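Local structure of restriction endonuclease S subunits (Thermoanaerobacter tengcongensis, 3OKG) at residues K83-T94 with G111-R122. The protein is the DNA-specificity subunit of a type I methyltransferase, probably recognising the target DNA sequence for the methylating M subunits it assembles with. Sequence-based numbering, arbitrary orientation.
Sequences KVIRSGDVIFAT and GQICSTGFCVIR. With SO4 (sulfate ion), chain H; SO4 (sulfate ion), chain D.
Two antiparallel strand pairings, Lys83-Val84 with Cys114-Ile113 and Val90-Ala93 with Ile121-Phe118, lie one in each of two neighbouring sheets within the first DNA-specificity domain of this S subunit. Each segment passes from one sheet to the other through a turn, so that side chains of both pack between the sheets. There Ile91 sets its CD1 over the centre of the Phe118 ring, a CH-pi contact 3.9 Å from the centroid, and Ile85 CG2 lies 3.4 Å from Cys114 SG; compact branched chains and a small thiol suit this buried layer. Lys83 runs extended past Thr116 and Val120, all torsions beyond CG near 180°, and its NZ reaches Phe118 O at 2.8 Å, while Asp161 of helix 161-165 supplies the charge partner. At the other end Arg122, its chain bent at chi3 (-58°), grips Asp89 side-on: NE meets OD1 and NH2 meets OD2, both at 2.7 Å, through syn lone pairs with the carboxylate and guanidinium planes only 11° apart. Asp89 OD2 also accepts Arg86 N (2.7 Å) from above the carboxylate plane, tying the salt bridge to the type II turn, where Gly88 takes the positive phi. Arg86 CG packs 3.4 Å over one face of the Arg122 guanidinium. A leucine in place of Arg122 would probably leave the Asp89 carboxylate without its charge mate and freer to turn. Both arginines also make weak bonds to a sulfate, probably from the crystallisation liquor, consistent with a locally positive patch, even though Asp89 probably offsets much of the charge of Arg122.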
ATOM      1  N   LYS A  83      31.124   0.535 -19.553  1.00 17.86           N
ATOM      2  CA  LYS A  83      31.358   1.890 -19.016  1.00 19.42           C
ATOM      3  C   LYS A  83      32.018   1.803 -17.664  1.00 23.43           C
ATOM      4  O   LYS A  83      31.503   1.138 -16.777  1.00 22.48           O
ATOM      5  CB  LYS A  83      30.043   2.688 -18.917  1.00 22.97           C
ATOM      6  CG  LYS A  83      29.503   3.122 -20.280  1.00 22.95           C
ATOM      7  CD  LYS A  83      28.217   3.948 -20.165  1.00 23.66           C
ATOM      8  CE  LYS A  83      27.815   4.484 -21.557  1.00 22.16           C
ATOM      9  NZ  LYS A  83      26.591   5.324 -21.495  1.00 22.47           N
ATOM     10  N   VAL A  84      33.154   2.491 -17.511  1.00 18.17           N
ATOM     11  CA  VAL A  84      33.920   2.432 -16.279  1.00 18.91           C
ATOM     12  C   VAL A  84      33.277   3.384 -15.286  1.00 22.41           C
ATOM     13  O   VAL A  84      33.015   4.529 -15.616  1.00 21.48           O
ATOM     14  CB  VAL A  84      35.362   2.892 -16.502  1.00 26.43           C
ATOM     15  CG1 VAL A  84      36.074   3.061 -15.181  1.00 26.72           C
ATOM     16  CG2 VAL A  84      36.107   1.920 -17.404  1.00 27.01           C
ATOM     17  N   ILE A  85      32.967   2.902 -14.092  1.00 21.50           N
ATOM     18  CA  ILE A  85      32.423   3.809 -13.090  1.00 19.59           C
ATOM     19  C   ILE A  85      33.453   4.135 -12.022  1.00 27.32           C
ATOM     20  O   ILE A  85      34.378   3.350 -11.749  1.00 22.70           O
ATOM     21  CB  ILE A  85      31.145   3.267 -12.439  1.00 16.74           C
ATOM     22  CG1 ILE A  85      31.388   1.871 -11.832  1.00 20.44           C
ATOM     23  CG2 ILE A  85      30.049   3.202 -13.488  1.00 18.41           C
ATOM     24  CD1 ILE A  85      30.138   1.219 -11.181  1.00 16.33           C
ATOM     25  N   ARG A  86      33.266   5.288 -11.402  1.00 16.78           N
ATOM     26  CA  ARG A  86      34.168   5.754 -10.345  1.00 16.86           C
ATOM     27  C   ARG A  86      33.365   6.138  -9.113  1.00 25.19           C
ATOM     28  O   ARG A  86      32.185   6.496  -9.206  1.00 18.53           O
ATOM     29  CB  ARG A  86      34.981   6.960 -10.830  1.00 23.01           C
ATOM     30  CG  ARG A  86      35.905   6.663 -12.027  1.00 26.75           C
ATOM     31  CD  ARG A  86      37.110   5.832 -11.587  1.00 24.90           C
ATOM     32  NE  ARG A  86      37.921   5.449 -12.738  1.00 44.41           N
ATOM     33  CZ  ARG A  86      38.895   4.543 -12.708  1.00 48.38           C
ATOM     34  NH1 ARG A  86      39.194   3.911 -11.576  1.00 38.20           N
ATOM     35  NH2 ARG A  86      39.571   4.268 -13.819  1.00 44.67           N
ATOM     36  N   SER A  87      33.999   6.044  -7.947  1.00 21.23           N
ATOM     37  CA  SER A  87      33.343   6.435  -6.718  1.00 23.78           C
ATOM     38  C   SER A  87      32.676   7.800  -6.881  1.00 14.24           C
ATOM     39  O   SER A  87      33.311   8.759  -7.320  1.00 19.47           O
ATOM     40  CB  SER A  87      34.395   6.543  -5.597  1.00 28.95           C
ATOM     41  OG  SER A  87      33.744   6.779  -4.368  1.00 28.52           O
ATOM     42  N   GLY A  88      31.413   7.902  -6.492  1.00 20.80           N
ATOM     43  CA  GLY A  88      30.735   9.182  -6.568  1.00 23.98           C
ATOM     44  C   GLY A  88      30.006   9.436  -7.874  1.00 21.97           C
ATOM     45  O   GLY A  88      29.285  10.435  -7.989  1.00 20.63           O
ATOM     46  N   ASP A  89      30.179   8.566  -8.874  1.00 16.76           N
ATOM     47  CA  ASP A  89      29.430   8.775 -10.119  1.00 20.85           C
ATOM     48  C   ASP A  89      27.950   8.582  -9.795  1.00 17.18           C
ATOM     49  O   ASP A  89      27.605   7.811  -8.909  1.00 18.29           O
ATOM     50  CB  ASP A  89      29.772   7.740 -11.201  1.00 18.23           C
ATOM     51  CG  ASP A  89      31.112   7.999 -11.878  1.00 24.00           C
ATOM     52  OD1 ASP A  89      31.689   9.085 -11.705  1.00 19.85           O
ATOM     53  OD2 ASP A  89      31.584   7.096 -12.587  1.00 22.55           O
ATOM     54  N   VAL A  90      27.084   9.249 -10.546  1.00 15.47           N
ATOM     55  CA  VAL A  90      25.680   8.904 -10.558  1.00 12.51           C
ATOM     56  C   VAL A  90      25.432   8.125 -11.829  1.00 14.64           C
ATOM     57  O   VAL A  90      25.853   8.551 -12.908  1.00 18.69           O
ATOM     58  CB  VAL A  90      24.807  10.183 -10.511  1.00 19.41           C
ATOM     59  CG1 VAL A  90      23.316   9.833 -10.715  1.00 17.90           C
ATOM     60  CG2 VAL A  90      25.027  10.915  -9.171  1.00 15.22           C
ATOM     61  N   ILE A  91      24.745   6.988 -11.736  1.00 15.96           N
ATOM     62  CA  ILE A  91      24.370   6.280 -12.954  1.00 15.15           C
ATOM     63  C   ILE A  91      22.866   6.374 -13.124  1.00 15.45           C
ATOM     64  O   ILE A  91      22.113   6.173 -12.193  1.00 18.58           O
ATOM     65  CB  ILE A  91      24.846   4.808 -12.941  1.00 17.42           C
ATOM     66  CG1 ILE A  91      24.394   4.128 -11.643  1.00 16.86           C
ATOM     67  CG2 ILE A  91      26.370   4.773 -12.943  1.00 16.51           C
ATOM     68  CD1 ILE A  91      24.663   2.589 -11.628  1.00 17.02           C
ATOM     69  N   PHE A  92      22.438   6.674 -14.339  1.00 16.75           N
ATOM     70  CA  PHE A  92      21.053   7.055 -14.606  1.00 12.96           C
ATOM     71  C   PHE A  92      20.577   6.244 -15.822  1.00 17.41           C
ATOM     72  O   PHE A  92      21.092   6.433 -16.921  1.00 19.90           O
ATOM     73  CB  PHE A  92      21.060   8.556 -14.959  1.00 16.91           C
ATOM     74  CG  PHE A  92      19.703   9.108 -15.301  1.00 18.54           C
ATOM     75  CD1 PHE A  92      18.991   9.851 -14.373  1.00 23.74           C
ATOM     76  CD2 PHE A  92      19.154   8.902 -16.572  1.00 18.31           C
ATOM     77  CE1 PHE A  92      17.750  10.370 -14.689  1.00 25.07           C
ATOM     78  CE2 PHE A  92      17.917   9.419 -16.892  1.00 23.82           C
ATOM     79  CZ  PHE A  92      17.208  10.153 -15.951  1.00 27.56           C
ATOM     80  N   ALA A  93      19.669   5.298 -15.624  1.00 16.55           N
ATOM     81  CA  ALA A  93      19.273   4.428 -16.741  1.00 18.07           C
ATOM     82  C   ALA A  93      18.565   5.266 -17.797  1.00 23.71           C
ATOM     83  O   ALA A  93      17.688   6.061 -17.460  1.00 20.74           O
ATOM     84  CB  ALA A  93      18.365   3.315 -16.259  1.00 17.47           C
ATOM     85  N   THR A  94      18.951   5.105 -19.066  1.00 18.92           N
ATOM     86  CA  THR A  94      18.296   5.849 -20.135  1.00 21.62           C
ATOM     87  C   THR A  94      17.042   5.131 -20.649  1.00 25.92           C
ATOM     88  O   THR A  94      16.203   5.751 -21.259  1.00 24.25           O
ATOM     89  CB  THR A  94      19.247   6.190 -21.277  1.00 21.81           C
ATOM     90  OG1 THR A  94      19.912   4.997 -21.740  1.00 19.65           O
ATOM     91  CG2 THR A  94      20.279   7.196 -20.786  1.00 17.02           C
ATOM     92  N   GLY A 111      36.216   1.994 -10.267  1.00 23.51           N
ATOM     93  CA  GLY A 111      36.957   1.327 -11.314  1.00 24.62           C
ATOM     94  C   GLY A 111      36.267   0.089 -11.828  1.00 29.89           C
ATOM     95  O   GLY A 111      36.828  -0.644 -12.647  1.00 30.39           O
ATOM     96  N   GLN A 112      35.053  -0.158 -11.353  1.00 21.68           N
ATOM     97  CA  GLN A 112      34.269  -1.277 -11.856  1.00 18.90           C
ATOM     98  C   GLN A 112      33.452  -0.855 -13.092  1.00 21.74           C
ATOM     99  O   GLN A 112      33.760   0.154 -13.706  1.00 24.46           O
ATOM    100  CB  GLN A 112      33.429  -1.890 -10.734  1.00 16.43           C
ATOM    101  CG  GLN A 112      34.301  -2.247  -9.514  1.00 21.19           C
ATOM    102  CD  GLN A 112      35.500  -3.144  -9.886  1.00 28.03           C
ATOM    103  OE1 GLN A 112      36.598  -3.023  -9.316  1.00 37.45           O
ATOM    104  NE2 GLN A 112      35.293  -4.021 -10.848  1.00 18.83           N
ATOM    105  N   ILE A 113      32.460  -1.650 -13.473  1.00 18.32           N
ATOM    106  CA  ILE A 113      31.818  -1.500 -14.780  1.00 23.49           C
ATOM    107  C   ILE A 113      30.290  -1.431 -14.643  1.00 18.55           C
ATOM    108  O   ILE A 113      29.696  -2.197 -13.884  1.00 21.24           O
ATOM    109  CB  ILE A 113      32.162  -2.696 -15.694  1.00 19.55           C
ATOM    110  CG1 ILE A 113      33.682  -2.786 -15.905  1.00 23.53           C
ATOM    111  CG2 ILE A 113      31.427  -2.617 -17.022  1.00 19.61           C
ATOM    112  CD1 ILE A 113      34.270  -1.610 -16.670  1.00 23.65           C
ATOM    113  N   CYS A 114      29.657  -0.522 -15.384  1.00 17.59           N
ATOM    114  CA  CYS A 114      28.212  -0.555 -15.506  1.00 15.95           C
ATOM    115  C   CYS A 114      27.783  -0.663 -16.958  1.00 18.32           C
ATOM    116  O   CYS A 114      28.575  -0.441 -17.886  1.00 22.07           O
ATOM    117  CB  CYS A 114      27.540   0.667 -14.856  1.00 20.04           C
ATOM    118  SG  CYS A 114      27.716   2.232 -15.827  1.00 18.55           S
ATOM    119  N   SER A 115      26.520  -1.013 -17.128  1.00 18.09           N
ATOM    120  CA  SER A 115      25.906  -1.210 -18.437  1.00 24.01           C
ATOM    121  C   SER A 115      25.986   0.078 -19.256  1.00 25.35           C
ATOM    122  O   SER A 115      25.893   1.176 -18.705  1.00 20.16           O
ATOM    123  CB  SER A 115      24.432  -1.602 -18.265  1.00 20.67           C
ATOM    124  OG  SER A 115      23.761  -1.684 -19.517  1.00 19.62           O
ATOM    125  N   THR A 116      26.168  -0.059 -20.567  1.00 23.14           N
ATOM    126  CA  THR A 116      26.048   1.095 -21.473  1.00 20.12           C
ATOM    127  C   THR A 116      24.634   1.684 -21.425  1.00 23.50           C
ATOM    128  O   THR A 116      24.389   2.780 -21.931  1.00 23.60           O
ATOM    129  CB  THR A 116      26.328   0.680 -22.930  1.00 22.94           C
ATOM    130  OG1 THR A 116      25.535  -0.473 -23.229  1.00 22.24           O
ATOM    131  CG2 THR A 116      27.811   0.364 -23.124  1.00 27.61           C
ATOM    132  N   GLY A 117      23.697   0.932 -20.861  1.00 20.53           N
ATOM    133  CA  GLY A 117      22.349   1.441 -20.649  1.00 21.32           C
ATOM    134  C   GLY A 117      22.231   2.546 -19.599  1.00 20.67           C
ATOM    135  O   GLY A 117      21.152   3.134 -19.437  1.00 23.42           O
ATOM    136  N   PHE A 118      23.316   2.815 -18.863  1.00 20.07           N
ATOM    137  CA  PHE A 118      23.342   3.959 -17.942  1.00 19.22           C
ATOM    138  C   PHE A 118      24.085   5.131 -18.512  1.00 15.45           C
ATOM    139  O   PHE A 118      25.196   4.999 -19.047  1.00 22.00           O
ATOM    140  CB  PHE A 118      24.058   3.626 -16.622  1.00 16.69           C
ATOM    141  CG  PHE A 118      23.360   2.598 -15.762  1.00 20.20           C
ATOM    142  CD1 PHE A 118      22.279   2.961 -14.961  1.00 17.43           C
ATOM    143  CD2 PHE A 118      23.835   1.289 -15.688  1.00 17.46           C
ATOM    144  CE1 PHE A 118      21.634   2.022 -14.130  1.00 19.54           C
ATOM    145  CE2 PHE A 118      23.207   0.338 -14.846  1.00 17.92           C
ATOM    146  CZ  PHE A 118      22.110   0.706 -14.057  1.00 21.01           C
ATOM    147  N   CYS A 119      23.518   6.311 -18.323  1.00 15.53           N
ATOM    148  CA  CYS A 119      24.286   7.532 -18.501  1.00 16.47           C
ATOM    149  C   CYS A 119      25.149   7.758 -17.251  1.00 19.26           C
ATOM    150  O   CYS A 119      24.625   7.763 -16.130  1.00 18.08           O
ATOM    151  CB  CYS A 119      23.323   8.716 -18.678  1.00 17.14           C
ATOM    152  SG  CYS A 119      24.151  10.303 -18.757  1.00 21.27           S
ATOM    153  N   VAL A 120      26.450   7.971 -17.435  1.00 16.61           N
ATOM    154  CA  VAL A 120      27.366   8.106 -16.276  1.00 16.43           C
ATOM    155  C   VAL A 120      27.619   9.597 -16.015  1.00 16.73           C
ATOM    156  O   VAL A 120      28.137  10.296 -16.856  1.00 22.26           O
ATOM    157  CB  VAL A 120      28.708   7.337 -16.472  1.00 16.06           C
ATOM    158  CG1 VAL A 120      29.617   7.550 -15.261  1.00 18.20           C
ATOM    159  CG2 VAL A 120      28.459   5.806 -16.612  1.00 18.38           C
ATOM    160  N   ILE A 121      27.196  10.062 -14.851  1.00 15.94           N
ATOM    161  CA  ILE A 121      27.193  11.466 -14.506  1.00 17.10           C
ATOM    162  C   ILE A 121      28.234  11.664 -13.408  1.00 18.43           C
ATOM    163  O   ILE A 121      27.972  11.360 -12.241  1.00 17.21           O
ATOM    164  CB  ILE A 121      25.775  11.851 -13.985  1.00 15.67           C
ATOM    165  CG1 ILE A 121      24.764  11.827 -15.147  1.00 21.59           C
ATOM    166  CG2 ILE A 121      25.799  13.183 -13.259  1.00 18.27           C
ATOM    167  CD1 ILE A 121      23.289  11.599 -14.671  1.00 22.18           C
ATOM    168  N   ARG A 122      29.406  12.164 -13.805  1.00 16.28           N
ATOM    169  CA  ARG A 122      30.565  12.312 -12.935  1.00 22.12           C
ATOM    170  C   ARG A 122      30.763  13.756 -12.539  1.00 17.97           C
ATOM    171  O   ARG A 122      31.117  14.588 -13.388  1.00 14.30           O
ATOM    172  CB  ARG A 122      31.813  11.797 -13.665  1.00 22.55           C
ATOM    173  CG  ARG A 122      33.111  11.833 -12.828  1.00 25.18           C
ATOM    174  CD  ARG A 122      34.179  10.920 -13.454  1.00 25.45           C
ATOM    175  NE  ARG A 122      33.664   9.544 -13.543  1.00 24.54           N
ATOM    176  CZ  ARG A 122      34.143   8.613 -14.362  1.00 25.64           C
ATOM    177  NH1 ARG A 122      35.177   8.888 -15.161  1.00 23.56           N
ATOM    178  NH2 ARG A 122      33.593   7.407 -14.379  1.00 21.98           N
TER
HETATM  179  S   SO4 H 404      38.522   7.350 -16.045  1.00 93.04           S
HETATM  180  O1  SO4 H 404      39.888   7.251 -16.559  1.00 83.24           O
HETATM  181  O2  SO4 H 404      38.574   7.740 -14.637  1.00 57.32           O
HETATM  182  O3  SO4 H 404      37.782   8.360 -16.813  1.00 61.09           O
HETATM  183  O4  SO4 H 404      37.849   6.054 -16.164  1.00 46.02           O
HETATM  184  S   SO4 D 400      20.870  -3.637 -18.620  1.00 37.95           S
HETATM  185  O1  SO4 D 400      21.852  -3.567 -19.688  1.00 35.53           O
HETATM  186  O2  SO4 D 400      21.339  -2.817 -17.498  1.00 39.62           O
HETATM  187  O3  SO4 D 400      19.606  -3.066 -19.075  1.00 38.50           O
HETATM  188  O4  SO4 D 400      20.697  -5.012 -18.195  1.00 61.44           O
HETATM  189  O   HOH W   1      27.713   7.768 -19.902  1.00 21.19           O
HETATM  190  O   HOH W   2      25.059   4.805 -24.125  1.00 39.49           O
HETATM  191  O   HOH W   3      35.342   6.597 -16.730  1.00 29.69           O
HETATM  192  O   HOH W   4      28.658  12.480  -9.750  1.00 18.59           O
HETATM  193  O   HOH W   5      22.755   5.064 -21.967  1.00 26.85           O